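Local coordinates for protein D-alanyl transferase DltD (Enterococcus faecalis, PDB 6O93) that probably transfers D-alanine in the D-alanylation of lipoteichoic acid at the cell membrane, on an SGNH-hydrolase-like fold of the DltD family, at residues D141-L144 with A145-L148; D379-F382 with Y383-D386; T385-Q388 with Q389-P392. One frame throughout, in Å; residues are numbered along the deposited sequence.

Contact 1: residues D141-L144 with A145-L148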
loop_
_atom_site.group_PDB
_atom_site.type_symbol
_atom_site.label_atom_id
_atom_site.label_comp_id
_atom_site.label_asym_id
_atom_site.label_seq_id
_atom_site.Cartn_x
_atom_site.Cartn_y
_atom_site.Cartn_z
ATOM N N ASP A 141 8.492 4.379 -17.611
ATOM C CA ASP A 141 9.653 3.496 -17.567
ATOM C C ASP A 141 10.925 4.282 -17.296
ATOM O O ASP A 141 11.808 3.820 -16.561
ATOM C CB ASP A 141 9.779 2.727 -18.881
ATOM C CG ASP A 141 8.660 1.734 -19.082
ATOM O OD1 ASP A 141 8.290 1.049 -18.107
ATOM O OD2 ASP A 141 8.146 1.640 -20.214
ATOM N N GLN A 142 11.039 5.476 -17.881
ATOM C CA GLN A 142 12.227 6.294 -17.670
ATOM C C GLN A 142 12.259 6.861 -16.258
ATOM O O GLN A 142 13.334 6.989 -15.662
ATOM C CB GLN A 142 12.279 7.417 -18.704
ATOM C CG GLN A 142 12.269 6.919 -20.139
ATOM C CD GLN A 142 12.492 8.029 -21.143
ATOM O OE1 GLN A 142 11.546 8.683 -21.587
ATOM N NE2 GLN A 142 13.750 8.248 -21.510
ATOM N N TYR A 143 11.094 7.208 -15.704
ATOM C CA TYR A 143 11.063 7.679 -14.324
ATOM C C TYR A 143 11.451 6.564 -13.360
ATOM O O TYR A 143 12.222 6.790 -12.420
ATOM C CB TYR A 143 9.679 8.228 -13.969
ATOM C CG TYR A 143 9.590 8.650 -12.520
ATOM C CD1 TYR A 143 10.043 9.898 -12.113
ATOM C CD2 TYR A 143 9.083 7.791 -11.554
ATOM C CE1 TYR A 143 9.977 10.285 -10.787
ATOM C CE2 TYR A 143 9.016 8.169 -10.226
ATOM C CZ TYR A 143 9.465 9.417 -9.851
ATOM O OH TYR A 143 9.403 9.800 -8.532
ATOM N N LEU A 144 10.928 5.355 -13.576
ATOM C CA LEU A 144 11.328 4.220 -12.750
ATOM C C LEU A 144 12.833 4.003 -12.821
ATOM O O LEU A 144 13.492 3.805 -11.794
ATOM C CB LEU A 144 10.590 2.958 -13.193
ATOM C CG LEU A 144 9.127 2.826 -12.778
ATOM C CD1 LEU A 144 8.509 1.612 -13.449
ATOM C CD2 LEU A 144 9.007 2.719 -11.266
ATOM N N ALA A 145 13.396 4.040 -14.031
ATOM C CA ALA A 145 14.835 3.859 -14.189
ATOM C C ALA A 145 15.609 4.909 -13.401
ATOM O O ALA A 145 16.569 4.586 -12.691
ATOM C CB ALA A 145 15.207 3.918 -15.671
ATOM N N GLN A 146 15.206 6.175 -13.517
ATOM C CA GLN A 146 15.901 7.246 -12.810
ATOM C C GLN A 146 15.883 7.013 -11.304
ATOM O O GLN A 146 16.913 7.140 -10.631
ATOM C CB GLN A 146 15.268 8.595 -13.161
ATOM C CG GLN A 146 15.886 9.798 -12.447
ATOM C CD GLN A 146 15.215 10.110 -11.116
ATOM O OE1 GLN A 146 15.857 10.092 -10.065
ATOM N NE2 GLN A 146 13.921 10.409 -11.159
ATOM N N ARG A 147 14.716 6.669 -10.753
ATOM C CA ARG A 147 14.610 6.490 -9.308
ATOM C C ARG A 147 15.410 5.283 -8.838
ATOM O O ARG A 147 16.094 5.348 -7.811
ATOM C CB ARG A 147 13.142 6.347 -8.901
ATOM C CG ARG A 147 12.307 7.598 -9.116
ATOM C CD ARG A 147 12.599 8.677 -8.076
ATOM N NE ARG A 147 12.175 8.270 -6.736
ATOM C CZ ARG A 147 12.948 8.269 -5.651
ATOM N NH1 ARG A 147 14.211 8.674 -5.703
ATOM N NH2 ARG A 147 12.442 7.869 -4.492
ATOM N N LEU A 148 15.338 4.172 -9.574
ATOM C CA LEU A 148 15.996 2.949 -9.127
ATOM C C LEU A 148 17.504 3.136 -9.009
ATOM O O LEU A 148 18.134 2.575 -8.104
ATOM C CB LEU A 148 15.673 1.798 -10.079
ATOM C CG LEU A 148 14.236 1.278 -10.069
ATOM C CD1 LEU A 148 14.098 0.121 -11.044
ATOM C CD2 LEU A 148 13.805 0.859 -8.676
#
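Tyr143 and Arg147, one turn apart on helix 139-148, lie side by side and point the same way, the aliphatic part of the arginine laid over one face of the phenol ring. The touching atom is Arg147 CG, which stands 3.7 Å from the centroid of the Tyr143 ring in a CH-pi contact, offset toward the rim on the hydroxyl side. Bends at chi2 (-74°) and chi3 (-67°) fold the arginine chain along the ring, bringing Arg147 CD to 3.4 Å from Tyr143 OH. Both polar ends then converge on one carboxylate of helix 272-285: Asp275 OD1 is hydrogen-bonded to Tyr143 OH and forms a salt bridge with Arg147 NE, which probably holds the guanidinium in place.

The tight side of the helix is apolar. Ala145 and Leu148 press on Leu164 of helix 158-168, and Leu144 on Leu81 and Trp130. Leu148 CG also lies close over the carbonyl oxygen of Leu144, the one its own N bonds to. Looser is the side of Gln142 and Gln146, both partly exposed. The amide nitrogen is the part of Gln146 near the Tyr143 ring, Gln146 NE2 lying 4.0 Å from Tyr143 CE1 with the amide steeply turned against the ring, while its OE1 bonds to Lys150; Gln142 NE2 bonds to Leu167 O of helix 158-168.

Beneath the side chains run four consecutive i to i+4 backbone bonds, from Ala145 N to Asp141 O (3.0 Å) through Leu148 N to Leu144 O (2.9 Å). The whole is a regular alpha-helix with an i to i+4 Tyr-Arg pair, packed against helices 80-90, 124-132 and 158-168 and tied through Asp275 to helix 272-285.

Contact 2: residues D379-F382 with Y383-D386; sequences DDRF and YQTD
This is a local turn contact in which Tyr383 and Gln384 fold back on Asp380 and Arg381, in the 3-10 segment that follows helix 352-367 and leads into helix 385-388. Two i to i+3 backbone bonds define it: Tyr383 N to Asp380 O (2.9 Å) and Gln384 N to Arg381 O (3.1 Å). The Tyr383 side chain lies across the Asp380 peptide, its CB close to Asp380 O. Its ring and the Asp380 carboxylate have planes only 21° apart, but the two side chains cross obliquely and Asp380 OD1 stays 4.1 Å from Tyr383 CE2. Tyr383 OH bonds to Glu281 of helix 272-285, and Phe382 packs between that helix and helix 309-324.

On the outer side, the aliphatic part of Gln384 runs alongside Arg381, with Gln384 CB 3.4 Å from Arg381 O. Asp379 starts the turn: its OD1 accepts from Arg381 N (3.0 Å), forming an Asx turn, and the same carboxylate is gripped side-on by Arg381 NE and NH2. The bend at Arg381 chi3 (-59°) swings the guanidinium back, and Arg381 NH2 meets Asp379 OD2 at 2.7 Å in a salt bridge. A water lies 2.7 Å from Arg381 O and 2.8 Å from Asp386 OD1 and bridges them, though which oxygens receive its protons is not settled. With its carboxylate held by both backbone and guanidinium, Asp379 probably keeps its negative charge and fixes the start of the turn.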
loop_
_atom_site.group_PDB
_atom_site.type_symbol
_atom_site.label_atom_id
_atom_site.label_comp_id
_atom_site.label_asym_id
_atom_site.label_seq_id
_atom_site.Cartn_x
_atom_site.Cartn_y
_atom_site.Cartn_z
ATOM N N ASP A 379 -1.093 12.510 -16.742
ATOM C CA ASP A 379 -0.253 13.649 -17.100
ATOM C C ASP A 379 1.148 13.369 -16.573
ATOM O O ASP A 379 1.373 13.388 -15.359
ATOM C CB ASP A 379 -0.820 14.946 -16.520
ATOM C CG ASP A 379 -0.135 16.183 -17.068
ATOM O OD1 ASP A 379 1.041 16.086 -17.479
ATOM O OD2 ASP A 379 -0.775 17.255 -17.085
ATOM N N ASP A 380 2.087 13.099 -17.485
ATOM C CA ASP A 380 3.442 12.736 -17.084
ATOM C C ASP A 380 4.129 13.834 -16.286
ATOM O O ASP A 380 5.113 13.555 -15.593
ATOM C CB ASP A 380 4.291 12.404 -18.313
ATOM C CG ASP A 380 3.819 11.158 -19.030
ATOM O OD1 ASP A 380 3.256 10.260 -18.365
ATOM O OD2 ASP A 380 4.013 11.078 -20.261
ATOM N N ARG A 381 3.640 15.072 -16.368
ATOM C CA ARG A 381 4.287 16.173 -15.665
ATOM C C ARG A 381 4.217 16.012 -14.151
ATOM O O ARG A 381 4.959 16.693 -13.435
ATOM C CB ARG A 381 3.659 17.494 -16.106
ATOM C CG ARG A 381 3.840 17.759 -17.599
ATOM C CD ARG A 381 3.135 19.020 -18.065
ATOM N NE ARG A 381 1.696 18.973 -17.820
ATOM C CZ ARG A 381 0.825 19.853 -18.302
ATOM N NH1 ARG A 381 1.241 20.854 -19.067
ATOM N NH2 ARG A 381 -0.466 19.732 -18.024
ATOM N N PHE A 382 3.360 15.122 -13.647
ATOM C CA PHE A 382 3.348 14.820 -12.221
ATOM C C PHE A 382 4.579 14.037 -11.776
ATOM O O PHE A 382 4.766 13.847 -10.569
ATOM C CB PHE A 382 2.080 14.044 -11.855
ATOM C CG PHE A 382 0.844 14.904 -11.759
ATOM C CD1 PHE A 382 0.640 15.724 -10.662
ATOM C CD2 PHE A 382 -0.116 14.883 -12.761
ATOM C CE1 PHE A 382 -0.494 16.515 -10.568
ATOM C CE2 PHE A 382 -1.253 15.673 -12.671
ATOM C CZ PHE A 382 -1.442 16.487 -11.574
ATOM N N TYR A 383 5.414 13.574 -12.712
ATOM C CA TYR A 383 6.697 12.974 -12.363
ATOM C C TYR A 383 7.756 14.011 -12.014
ATOM O O TYR A 383 8.768 13.660 -11.396
ATOM C CB TYR A 383 7.225 12.128 -13.528
ATOM C CG TYR A 383 6.573 10.773 -13.712
ATOM C CD1 TYR A 383 6.416 9.898 -12.646
ATOM C CD2 TYR A 383 6.134 10.365 -14.966
ATOM C CE1 TYR A 383 5.832 8.654 -12.824
ATOM C CE2 TYR A 383 5.549 9.129 -15.152
ATOM C CZ TYR A 383 5.400 8.278 -14.078
ATOM O OH TYR A 383 4.817 7.049 -14.261
ATOM N N GLN A 384 7.551 15.268 -12.395
ATOM C CA GLN A 384 8.611 16.261 -12.366
ATOM C C GLN A 384 8.875 16.763 -10.949
ATOM O O GLN A 384 8.014 16.719 -10.065
ATOM C CB GLN A 384 8.257 17.439 -13.275
ATOM C CG GLN A 384 8.144 17.066 -14.742
ATOM C CD GLN A 384 7.713 18.233 -15.606
ATOM O OE1 GLN A 384 7.418 19.320 -15.104
ATOM N NE2 GLN A 384 7.674 18.015 -16.915
ATOM N N THR A 385 10.099 17.256 -10.750
ATOM C CA THR A 385 10.495 17.795 -9.453
ATOM C C THR A 385 9.635 18.984 -9.043
ATOM O O THR A 385 9.400 19.191 -7.847
ATOM C CB THR A 385 11.969 18.204 -9.488
ATOM O OG1 THR A 385 12.785 17.036 -9.639
ATOM C CG2 THR A 385 12.359 18.936 -8.208
ATOM N N ASP A 386 9.159 19.780 -10.006
ATOM C CA ASP A 386 8.360 20.947 -9.645
ATOM C C ASP A 386 7.021 20.543 -9.036
ATOM O O ASP A 386 6.449 21.307 -8.251
ATOM C CB ASP A 386 8.158 21.861 -10.860
ATOM C CG ASP A 386 7.392 21.195 -11.989
ATOM O OD1 ASP A 386 7.294 19.951 -12.008
ATOM O OD2 ASP A 386 6.894 21.930 -12.870
HETATM O O HOH W 1 4.727 19.367 -12.936
#

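Contact 3: residues T385-Q388 with Q389-P392; sequences TDWQ and QQNP
Residues 385-388 form a single short helical turn, and the chain leaves it at Gln389, the first residue with non-helical backbone angles. Gln389 N still makes an i to i+4 bond to Thr385 O (2.9 Å), but the next amide shortens its reach: Gln390 N bonds to Trp387 O (3.1 Å). At Gln390 and Asn391 the backbone is extended.

The Gln390 and Trp387 side chains cross at about a right angle, Gln390 CB coming obliquely to 3.9 Å from Trp387 CE3 of the six-membered ring. The indole is fixed by its other neighbours: NE1 bonds to Gln322 of helix 309-324, Lys318 makes a cation-pi contact, and Phe382 meets it edge-to-face. Chi2 of 60° bends the Gln390 chain, letting its NE2 bond in the amide plane to Asn391 O (2.9 Å); through a water its OE1 is joined to Asp386 O, and the water donates to both.

On the other flank, Gln389 runs beside Thr385, its CG 3.9 Å from Thr385 CG2. A second water donates to Gln388 OE1 (2.6 Å) and accepts from Gln389 NE2, linking these neighbouring amides, while Gln388 NE2 turns back to Tyr383 O. The arrangement is typical of a helix C-terminus that tightens from an i to i+4 to an i to i+3 bond as the chain leaves the helix.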
loop_
_atom_site.group_PDB
_atom_site.type_symbol
_atom_site.label_atom_id
_atom_site.label_comp_id
_atom_site.label_asym_id
_atom_site.label_seq_id
_atom_site.Cartn_x
_atom_site.Cartn_y
_atom_site.Cartn_z
ATOM N N THR A 385 10.099 17.256 -10.750
ATOM C CA THR A 385 10.495 17.795 -9.453
ATOM C C THR A 385 9.635 18.984 -9.043
ATOM O O THR A 385 9.400 19.191 -7.847
ATOM C CB THR A 385 11.969 18.204 -9.488
ATOM O OG1 THR A 385 12.785 17.036 -9.639
ATOM C CG2 THR A 385 12.359 18.936 -8.208
ATOM N N ASP A 386 9.159 19.780 -10.006
ATOM C CA ASP A 386 8.360 20.947 -9.645
ATOM C C ASP A 386 7.021 20.543 -9.036
ATOM O O ASP A 386 6.449 21.307 -8.251
ATOM C CB ASP A 386 8.158 21.861 -10.860
ATOM C CG ASP A 386 7.392 21.195 -11.989
ATOM O OD1 ASP A 386 7.294 19.951 -12.008
ATOM O OD2 ASP A 386 6.894 21.930 -12.870
ATOM N N TRP A 387 6.511 19.352 -9.362
ATOM C CA TRP A 387 5.324 18.868 -8.664
ATOM C C TRP A 387 5.682 18.272 -7.308
ATOM O O TRP A 387 4.960 18.482 -6.327
ATOM C CB TRP A 387 4.576 17.833 -9.500
ATOM C CG TRP A 387 3.451 17.221 -8.721
ATOM C CD1 TRP A 387 3.389 15.951 -8.224
ATOM C CD2 TRP A 387 2.242 17.871 -8.313
ATOM N NE1 TRP A 387 2.211 15.769 -7.542
ATOM C CE2 TRP A 387 1.489 16.933 -7.582
ATOM C CE3 TRP A 387 1.721 19.157 -8.499
ATOM C CZ2 TRP A 387 0.241 17.236 -7.041
ATOM C CZ3 TRP A 387 0.483 19.455 -7.962
ATOM C CH2 TRP A 387 -0.243 18.499 -7.242
ATOM N N GLN A 388 6.788 17.526 -7.236
ATOM C CA GLN A 388 7.242 17.003 -5.952
ATOM C C GLN A 388 7.424 18.126 -4.942
ATOM O O GLN A 388 7.152 17.951 -3.749
ATOM C CB GLN A 388 8.550 16.233 -6.132
ATOM C CG GLN A 388 8.445 15.039 -7.063
ATOM C CD GLN A 388 9.796 14.430 -7.387
ATOM O OE1 GLN A 388 10.744 14.536 -6.609
ATOM N NE2 GLN A 388 9.891 13.795 -8.548
ATOM N N GLN A 389 7.876 19.290 -5.405
ATOM C CA GLN A 389 8.153 20.429 -4.544
ATOM C C GLN A 389 7.037 21.466 -4.559
ATOM O O GLN A 389 7.209 22.548 -3.993
ATOM C CB GLN A 389 9.473 21.087 -4.957
ATOM C CG GLN A 389 10.676 20.160 -4.876
ATOM C CD GLN A 389 10.934 19.665 -3.467
ATOM O OE1 GLN A 389 11.025 20.454 -2.527
ATOM N NE2 GLN A 389 11.045 18.350 -3.310
ATOM N N GLN A 390 5.902 21.164 -5.185
ATOM C CA GLN A 390 4.837 22.149 -5.316
ATOM C C GLN A 390 4.160 22.397 -3.974
ATOM O O GLN A 390 3.805 21.456 -3.257
ATOM C CB GLN A 390 3.809 21.683 -6.344
ATOM C CG GLN A 390 2.624 22.619 -6.514
ATOM C CD GLN A 390 3.023 24.009 -6.974
ATOM O OE1 GLN A 390 3.785 24.167 -7.929
ATOM N NE2 GLN A 390 2.507 25.026 -6.295
ATOM N N ASN A 391 3.980 23.667 -3.641
ATOM C CA ASN A 391 3.224 24.033 -2.453
ATOM C C ASN A 391 1.734 23.907 -2.749
ATOM O O ASN A 391 1.248 24.534 -3.698
ATOM C CB ASN A 391 3.560 25.454 -2.029
ATOM C CG ASN A 391 3.075 25.769 -0.633
ATOM O OD1 ASN A 391 1.903 25.569 -0.309
ATOM N ND2 ASN A 391 3.981 26.248 0.210
ATOM N N PRO A 392 0.978 23.118 -1.984
ATOM C CA PRO A 392 -0.422 22.864 -2.343
ATOM C C PRO A 392 -1.400 23.955 -1.937
ATOM O O PRO A 392 -2.599 23.799 -2.194
ATOM C CB PRO A 392 -0.725 21.558 -1.599
ATOM C CG PRO A 392 0.140 21.609 -0.403
ATOM C CD PRO A 392 1.405 22.300 -0.834
HETATM O O HOH W 2 7.031 23.802 -7.678
HETATM O O HOH W 3 11.866 16.327 -5.070
#

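Along the chain contact 1 comes first, on helix 139-148; contacts 2 and 3 follow far later, in the C-terminal tail, and share Thr385 and Asp386 of helix 385-388. The centres of contacts 2 and 3 lie about 9 Å apart; the centre of contact 1 lies about 13 Å from that of contact 2 and about 18 Å from that of contact 3. Tyr143 and Tyr383 join contacts 1 and 2 by ring stacking, with Tyr143 CG 3.4 Å from Tyr383 CD1. Helix 272-285 receives side chains from both. The tail thus lies against helices 139-148, 272-285 and 309-324.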